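Local coordinates for protein 3,4-dihydroxy-2-butanone 4-phosphate synthase (Candida albicans, PDB 1TKS) that catalyses the conversion of D-ribulose 5-phosphate to formate and 3,4-dihydroxy-2-butanone 4-phosphate, a step of riboflavin biosynthesis, at residues G18-V23 with Q44-F49; V60-E65 with R111-P116; G96-T99 with H104-A107. All blocks are in the same frame, centred on the assembly; numbering follows the deposited sequence.

Contact 1 of 3, residues G18-V23 with Q44-F49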
loop_
_atom_site.group_PDB
_atom_site.type_symbol
_atom_site.label_atom_id
_atom_site.label_comp_id
_atom_site.label_asym_id
_atom_site.label_seq_id
_atom_site.Cartn_x
_atom_site.Cartn_y
_atom_site.Cartn_z
ATOM N N GLY B 18 5.300 1.983 -22.802
ATOM C CA GLY B 18 5.456 2.319 -21.396
ATOM C C GLY B 18 4.453 3.271 -20.770
ATOM O O GLY B 18 4.712 3.829 -19.702
ATOM N N GLU B 19 3.313 3.468 -21.418
ATOM C CA GLU B 19 2.307 4.356 -20.864
ATOM C C GLU B 19 1.363 3.583 -19.970
ATOM O O GLU B 19 1.263 2.355 -20.048
ATOM C CB GLU B 19 1.471 5.013 -21.964
ATOM C CG GLU B 19 2.255 5.740 -23.026
ATOM C CD GLU B 19 1.355 6.479 -23.994
ATOM O OE1 GLU B 19 1.768 6.671 -25.156
ATOM O OE2 GLU B 19 0.237 6.874 -23.590
ATOM N N PHE B 20 0.675 4.328 -19.120
ATOM C CA PHE B 20 -0.319 3.767 -18.227
ATOM C C PHE B 20 -1.609 3.704 -19.029
ATOM O O PHE B 20 -1.757 4.379 -20.052
ATOM C CB PHE B 20 -0.575 4.700 -17.044
ATOM C CG PHE B 20 0.367 4.526 -15.899
ATOM C CD1 PHE B 20 1.320 5.496 -15.605
ATOM C CD2 PHE B 20 0.275 3.406 -15.081
ATOM C CE1 PHE B 20 2.163 5.352 -14.502
ATOM C CE2 PHE B 20 1.112 3.257 -13.980
ATOM C CZ PHE B 20 2.059 4.231 -13.691
ATOM N N LEU B 21 -2.529 2.881 -18.556
ATOM C CA LEU B 21 -3.852 2.772 -19.139
ATOM C C LEU B 21 -4.787 2.764 -17.939
ATOM O O LEU B 21 -4.471 2.176 -16.907
ATOM C CB LEU B 21 -4.027 1.473 -19.933
ATOM C CG LEU B 21 -3.388 1.413 -21.318
ATOM C CD1 LEU B 21 -3.634 0.038 -21.930
ATOM C CD2 LEU B 21 -3.975 2.497 -22.210
ATOM N N ILE B 22 -5.907 3.465 -18.057
ATOM C CA ILE B 22 -6.903 3.475 -16.999
ATOM C C ILE B 22 -7.818 2.341 -17.430
ATOM O O ILE B 22 -8.291 2.317 -18.567
ATOM C CB ILE B 22 -7.681 4.800 -16.957
ATOM C CG1 ILE B 22 -6.735 5.932 -16.558
ATOM C CG2 ILE B 22 -8.838 4.698 -15.962
ATOM C CD1 ILE B 22 -7.304 7.328 -16.760
ATOM N N VAL B 23 -8.046 1.394 -16.530
ATOM C CA VAL B 23 -8.865 0.236 -16.847
ATOM C C VAL B 23 -10.110 0.105 -15.971
ATOM O O VAL B 23 -10.010 0.096 -14.747
ATOM C CB VAL B 23 -8.010 -1.050 -16.725
ATOM C CG1 VAL B 23 -8.838 -2.271 -17.047
ATOM C CG2 VAL B 23 -6.808 -0.962 -17.665
ATOM N N GLN B 44 11.128 4.847 -11.744
ATOM C CA GLN B 44 10.984 5.482 -10.444
ATOM C C GLN B 44 9.920 6.571 -10.547
ATOM O O GLN B 44 9.023 6.647 -9.715
ATOM C CB GLN B 44 12.315 6.104 -10.009
ATOM C CG GLN B 44 12.328 6.638 -8.583
ATOM C CD GLN B 44 11.775 8.049 -8.446
ATOM O OE1 GLN B 44 11.648 8.565 -7.336
ATOM N NE2 GLN B 44 11.456 8.682 -9.570
ATOM N N GLU B 45 10.024 7.405 -11.577
ATOM C CA GLU B 45 9.070 8.490 -11.770
ATOM C C GLU B 45 7.655 7.973 -11.992
ATOM O O GLU B 45 6.694 8.530 -11.459
ATOM C CB GLU B 45 9.461 9.366 -12.965
ATOM C CG GLU B 45 10.791 10.101 -12.855
ATOM C CD GLU B 45 11.995 9.186 -12.971
ATOM O OE1 GLU B 45 11.857 8.065 -13.504
ATOM O OE2 GLU B 45 13.090 9.599 -12.540
ATOM N N LYS B 46 7.516 6.909 -12.776
ATOM C CA LYS B 46 6.193 6.357 -13.054
ATOM C C LYS B 46 5.577 5.712 -11.824
ATOM O O LYS B 46 4.356 5.740 -11.647
ATOM C CB LYS B 46 6.274 5.357 -14.207
ATOM C CG LYS B 46 6.475 6.038 -15.553
ATOM C CD LYS B 46 6.808 5.050 -16.652
ATOM C CE LYS B 46 6.824 5.748 -18.002
ATOM N NZ LYS B 46 7.176 4.828 -19.111
ATOM N N MET B 47 6.423 5.135 -10.974
ATOM C CA MET B 47 5.943 4.523 -9.738
ATOM C C MET B 47 5.519 5.642 -8.786
ATOM O O MET B 47 4.535 5.519 -8.057
ATOM C CB MET B 47 7.037 3.681 -9.075
ATOM C CG MET B 47 6.603 3.071 -7.740
ATOM S SD MET B 47 5.248 1.865 -7.846
ATOM C CE MET B 47 3.817 2.834 -7.677
ATOM N N ALA B 48 6.273 6.737 -8.790
ATOM C CA ALA B 48 5.941 7.859 -7.927
ATOM C C ALA B 48 4.579 8.405 -8.355
ATOM O O ALA B 48 3.770 8.811 -7.519
ATOM C CB ALA B 48 7.001 8.948 -8.026
ATOM N N PHE B 49 4.332 8.408 -9.664
ATOM C CA PHE B 49 3.072 8.888 -10.213
ATOM C C PHE B 49 1.951 7.954 -9.778
ATOM O O PHE B 49 0.905 8.399 -9.294
ATOM C CB PHE B 49 3.146 8.929 -11.741
ATOM C CG PHE B 49 1.903 9.460 -12.401
ATOM C CD1 PHE B 49 1.725 10.828 -12.591
ATOM C CD2 PHE B 49 0.919 8.586 -12.859
ATOM C CE1 PHE B 49 0.584 11.319 -13.230
ATOM C CE2 PHE B 49 -0.224 9.065 -13.497
ATOM C CZ PHE B 49 -0.390 10.440 -13.686
#
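The phenyl ring of F20 reaches across to the first turn of helix 44-52, where its CE1 meets F49 CD2 at 3.8 Å. The two rings slide past each other obliquely in opposite directions, their planes differing by 32° and their centroids 5.9 Å apart. F49 is swung toward F20 because its CG stands anti to its own backbone N (chi1 -178°). The edge of the F20 ring is used as well: K46 O lies near the ring plane, 3.4 Å from F20 CZ, where the positive rim of the ring can meet the partial negative charge of the carbonyl. K46 CB lies 4.1 Å from F20 CE1, off the ring plane on the side away from F49 CD2. From there the lysine chain runs fully extended to the turn after helix 8-16, and its ammonium NZ donates a hydrogen bond of 2.7 Å to G18 O, arriving 33° away from the carbonyl plane. G18, at positive phi, is the C' residue of a Schellman motif that ends helix 8-16, with E19 N bonded to A14 O and G18 N to Y15 O. The lysine thus ties the end of that helix to the start of helix 44-52, while F20, in the segment that runs on into strand 21-24 of the mixed four-stranded sheet, packs against the K46 carbonyl and F49. Beyond the pair, M37 of strand 34-38 touches both F20 and K46. F49 makes edge-to-face contacts with Y53 and H188, so its ring belongs to an aromatic group that extends toward the C-terminal part of the chain.

Contact 2 of 3, residues V60-E65 with R111-P116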
loop_
_atom_site.group_PDB
_atom_site.type_symbol
_atom_site.label_atom_id
_atom_site.label_comp_id
_atom_site.label_asym_id
_atom_site.label_seq_id
_atom_site.Cartn_x
_atom_site.Cartn_y
_atom_site.Cartn_z
ATOM N N VAL B 60 1.552 -6.347 -8.294
ATOM C CA VAL B 60 2.215 -6.743 -9.522
ATOM C C VAL B 60 1.675 -8.069 -10.048
ATOM O O VAL B 60 2.106 -9.143 -9.629
ATOM C CB VAL B 60 3.746 -6.845 -9.317
ATOM C CG1 VAL B 60 4.412 -7.359 -10.586
ATOM C CG2 VAL B 60 4.311 -5.474 -8.949
ATOM N N PRO B 61 0.691 -8.003 -10.959
ATOM C CA PRO B 61 0.107 -9.215 -11.540
ATOM C C PRO B 61 1.170 -9.996 -12.312
ATOM O O PRO B 61 1.918 -9.420 -13.103
ATOM C CB PRO B 61 -0.973 -8.662 -12.459
ATOM C CG PRO B 61 -1.450 -7.473 -11.711
ATOM C CD PRO B 61 -0.151 -6.828 -11.255
ATOM N N LEU B 62 1.230 -11.301 -12.063
ATOM C CA LEU B 62 2.168 -12.199 -12.727
ATOM C C LEU B 62 1.390 -13.461 -13.060
ATOM O O LEU B 62 0.367 -13.739 -12.438
ATOM C CB LEU B 62 3.318 -12.575 -11.789
ATOM C CG LEU B 62 4.183 -11.450 -11.230
ATOM C CD1 LEU B 62 5.082 -12.000 -10.133
ATOM C CD2 LEU B 62 5.001 -10.831 -12.350
ATOM N N SER B 63 1.851 -14.230 -14.038
ATOM C CA SER B 63 1.149 -15.462 -14.349
ATOM C C SER B 63 1.484 -16.449 -13.236
ATOM O O SER B 63 2.515 -16.320 -12.571
ATOM C CB SER B 63 1.611 -16.026 -15.694
ATOM O OG SER B 63 2.990 -16.357 -15.647
ATOM N N GLU B 64 0.609 -17.424 -13.014
ATOM C CA GLU B 64 0.863 -18.432 -11.989
ATOM C C GLU B 64 2.185 -19.137 -12.280
ATOM O O GLU B 64 2.953 -19.437 -11.365
ATOM C CB GLU B 64 -0.279 -19.455 -11.952
ATOM C CG GLU B 64 -1.474 -19.002 -11.117
ATOM C CD GLU B 64 -2.655 -19.959 -11.187
ATOM O OE1 GLU B 64 -2.441 -21.166 -11.420
ATOM O OE2 GLU B 64 -3.802 -19.505 -10.989
ATOM N N GLU B 65 2.452 -19.390 -13.559
ATOM C CA GLU B 65 3.676 -20.071 -13.945
ATOM C C GLU B 65 4.908 -19.266 -13.542
ATOM O O GLU B 65 5.891 -19.830 -13.058
ATOM C CB GLU B 65 3.690 -20.348 -15.453
ATOM C CG GLU B 65 4.369 -21.668 -15.795
ATOM C CD GLU B 65 4.407 -21.972 -17.280
ATOM O OE1 GLU B 65 3.410 -21.702 -17.984
ATOM O OE2 GLU B 65 5.441 -22.504 -17.739
ATOM N N ARG B 111 10.089 -4.259 -11.872
ATOM C CA ARG B 111 10.768 -4.588 -13.122
ATOM C C ARG B 111 11.464 -5.942 -12.980
ATOM O O ARG B 111 11.503 -6.737 -13.924
ATOM C CB ARG B 111 11.799 -3.509 -13.483
ATOM C CG ARG B 111 11.214 -2.122 -13.770
ATOM C CD ARG B 111 12.232 -1.217 -14.464
ATOM N NE ARG B 111 13.464 -1.067 -13.688
ATOM C CZ ARG B 111 13.622 -0.215 -12.678
ATOM N NH1 ARG B 111 12.625 0.585 -12.310
ATOM N NH2 ARG B 111 14.775 -0.172 -12.024
ATOM N N SER B 112 12.003 -6.200 -11.793
ATOM C CA SER B 112 12.701 -7.451 -11.529
ATOM C C SER B 112 11.760 -8.650 -11.578
ATOM O O SER B 112 12.153 -9.739 -12.001
ATOM C CB SER B 112 13.406 -7.376 -10.175
ATOM O OG SER B 112 14.383 -6.345 -10.180
ATOM N N LEU B 113 10.516 -8.466 -11.152
ATOM C CA LEU B 113 9.581 -9.582 -11.204
ATOM C C LEU B 113 9.275 -9.923 -12.656
ATOM O O LEU B 113 8.968 -11.068 -12.982
ATOM C CB LEU B 113 8.292 -9.242 -10.446
ATOM C CG LEU B 113 8.459 -9.165 -8.922
ATOM C CD1 LEU B 113 7.296 -8.410 -8.304
ATOM C CD2 LEU B 113 8.565 -10.573 -8.344
ATOM N N ALA B 114 9.373 -8.934 -13.540
ATOM C CA ALA B 114 9.101 -9.184 -14.951
ATOM C C ALA B 114 10.322 -9.748 -15.685
ATOM O O ALA B 114 10.177 -10.504 -16.643
ATOM C CB ALA B 114 8.632 -7.901 -15.630
ATOM N N ASN B 115 11.520 -9.389 -15.225
ATOM C CA ASN B 115 12.765 -9.836 -15.857
ATOM C C ASN B 115 12.928 -11.356 -15.877
ATOM O O ASN B 115 12.987 -11.996 -14.830
ATOM C CB ASN B 115 13.968 -9.208 -15.146
ATOM C CG ASN B 115 15.231 -9.258 -15.985
ATOM O OD1 ASN B 115 15.557 -10.286 -16.581
ATOM N ND2 ASN B 115 15.957 -8.146 -16.028
ATOM N N PRO B 116 13.018 -11.950 -17.079
ATOM C CA PRO B 116 13.174 -13.400 -17.248
ATOM C C PRO B 116 14.418 -13.978 -16.584
ATOM O O PRO B 116 14.465 -15.166 -16.274
ATOM C CB PRO B 116 13.224 -13.575 -18.767
ATOM C CG PRO B 116 12.477 -12.404 -19.282
ATOM C CD PRO B 116 12.938 -11.282 -18.388
#
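L113, near the end of helix 103-114, sends its two methyl groups to different residues of strand 59-63. CD1 meets V60, coming 3.8 Å from V60 CG1 and 4.0 Å from V60 CB, with the two side chains inclined to one another. The V60 methyl that does the touching is the one anti to the backbone N (chi1 176°). L62 meets L113 at about a right angle: its CD2 lies 4.1 Å from L113 CB, and its CD1 is 4.2 Å from L113 CD2. All three residues are buried, and the helix side of this cluster is essentially one leucine inserted against two strand residues that point the same way. Through V60, L62 and I129, which touches both V60 and L113, the helix is packed onto the parallel pair of strands 59-63 and 129-134; C91 of strand 91-93 is a further neighbour of L113. The other end of the contact is looser. After L62 and L113 the two chains diverge, S63 caps the start of helix 64-69 by bonding R66 N, E65 and P116 are exposed, and N115 already leaves helical geometry. R66 NH2 donates a hydrogen bond to A114 O at this end. No hydrogen bond passes directly between the two segments, which implies that their mutual attachment rests on dispersion and on the exclusion of water from the aliphatic side chains.

Contact 3 of 3, residues G96-T99 with H104-A107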
loop_
_atom_site.group_PDB
_atom_site.type_symbol
_atom_site.label_atom_id
_atom_site.label_comp_id
_atom_site.label_asym_id
_atom_site.label_seq_id
_atom_site.Cartn_x
_atom_site.Cartn_y
_atom_site.Cartn_z
ATOM N N GLY B 96 20.026 -3.456 -4.800
ATOM C CA GLY B 96 19.597 -2.180 -5.333
ATOM C C GLY B 96 18.550 -1.495 -4.482
ATOM O O GLY B 96 18.219 -0.339 -4.738
ATOM N N THR B 97 18.011 -2.189 -3.484
ATOM C CA THR B 97 17.013 -1.566 -2.615
ATOM C C THR B 97 17.503 -1.444 -1.186
ATOM O O THR B 97 18.441 -2.128 -0.771
ATOM C CB THR B 97 15.674 -2.348 -2.567
ATOM O OG1 THR B 97 15.887 -3.645 -1.992
ATOM C CG2 THR B 97 15.081 -2.481 -3.956
ATOM N N THR B 98 16.852 -0.557 -0.444
ATOM C CA THR B 98 17.169 -0.327 0.956
ATOM C C THR B 98 15.897 -0.481 1.788
ATOM O O THR B 98 15.668 -1.538 2.378
ATOM C CB THR B 98 17.770 1.083 1.177
ATOM O OG1 THR B 98 16.936 2.069 0.555
ATOM C CG2 THR B 98 19.171 1.159 0.584
ATOM N N THR B 99 15.061 0.554 1.818
ATOM C CA THR B 99 13.818 0.500 2.589
ATOM C C THR B 99 12.745 -0.335 1.894
ATOM O O THR B 99 11.797 -0.795 2.533
ATOM C CB THR B 99 13.229 1.912 2.843
ATOM O OG1 THR B 99 12.840 2.503 1.598
ATOM C CG2 THR B 99 14.249 2.807 3.530
ATOM N N HIS B 104 11.680 4.330 -5.996
ATOM C CA HIS B 104 12.808 3.705 -6.687
ATOM C C HIS B 104 12.847 2.202 -6.437
ATOM O O HIS B 104 13.000 1.413 -7.369
ATOM C CB HIS B 104 14.126 4.321 -6.209
ATOM C CG HIS B 104 15.332 3.487 -6.523
ATOM N ND1 HIS B 104 16.114 3.693 -7.636
ATOM C CD2 HIS B 104 15.864 2.421 -5.878
ATOM C CE1 HIS B 104 17.079 2.788 -7.665
ATOM N NE2 HIS B 104 16.949 2.006 -6.613
ATOM N N ASP B 105 12.720 1.817 -5.171
ATOM C CA ASP B 105 12.762 0.414 -4.788
ATOM C C ASP B 105 11.567 -0.385 -5.303
ATOM O O ASP B 105 11.740 -1.477 -5.854
ATOM C CB ASP B 105 12.863 0.284 -3.265
ATOM C CG ASP B 105 14.233 0.695 -2.725
ATOM O OD1 ASP B 105 15.073 1.185 -3.508
ATOM O OD2 ASP B 105 14.460 0.526 -1.512
ATOM N N ARG B 106 10.358 0.141 -5.132
ATOM C CA ARG B 106 9.182 -0.576 -5.613
ATOM C C ARG B 106 9.208 -0.721 -7.127
ATOM O O ARG B 106 8.782 -1.746 -7.656
ATOM C CB ARG B 106 7.883 0.100 -5.144
ATOM C CG ARG B 106 7.542 -0.259 -3.701
ATOM C CD ARG B 106 6.084 -0.028 -3.349
ATOM N NE ARG B 106 5.788 1.356 -2.988
ATOM C CZ ARG B 106 4.588 1.766 -2.586
ATOM N NH1 ARG B 106 3.589 0.895 -2.505
ATOM N NH2 ARG B 106 4.385 3.033 -2.251
ATOM N N ALA B 107 9.725 0.284 -7.827
ATOM C CA ALA B 107 9.808 0.206 -9.280
ATOM C C ALA B 107 10.831 -0.859 -9.673
ATOM O O ALA B 107 10.593 -1.648 -10.588
ATOM C CB ALA B 107 10.204 1.561 -9.859
HETATM O O HOH W 1 17.065 2.439 -2.205
#
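D105 points its carboxylate from the helix into the loop, with the side chain of T97 crossing it at a slant. T97 CG2 lies 3.6 Å from D105 CB, and T97 CB approaches OD2, so the threonine packs along the stem and the head of the aspartate. The hydroxyl of T97 is turned to another partner, F93 O. T98 and T99 are set at about right angles to D105. The backbone N of T98 donates a nearly straight hydrogen bond of 2.8 Å to D105 OD2 (N-H...O 163°), entering from above the carboxylate plane, 35° out of it. G100 N donates to the same oxygen. Two loop amides thus converge on D105 OD2, tying the loop between strand 91-93 and helix 103-114 to the first turn of the helix; S102 N-caps that helix, its OG accepting from D105 N. The other carboxylate oxygen is served by a water, which donates to D105 OD1 at 2.7 Å and is also hydrogen-bonded to T98 OG1, 2.8 Å away. H104 stands beside D105 and presents its ring edge to the loop: NE2 donates to G96 O over 3.3 Å, with the acceptor in the imidazole plane and an N-H...O angle of 147°. This long bond is consistent with a hydrogen on NE2. On its far side the helix lies at the dimer interface, where R106 NH2 binds S55 O of the second subunit.

The three contacts follow the chain as 1, then 2, with contact 3 nested inside the loop that contact 2 closes; their centres are each about 17 Å apart. Contacts 2 and 3 share helix 103-114: its beginning secures the preceding loop and its end packs on strand 59-63. Contact 1 joins the series through helix 44-52, which lies against helix 103-114, Q44 CG approaching H104 CA at 3.5 Å and M47 CB meeting A107 CB at 3.9 Å. Contacts 1 and 2 do not touch. Helix 103-114 thus connects the neighbourhood of the mixed sheet with that of the parallel strand pair, all within the part of the chain that matches the DHBP synthase family.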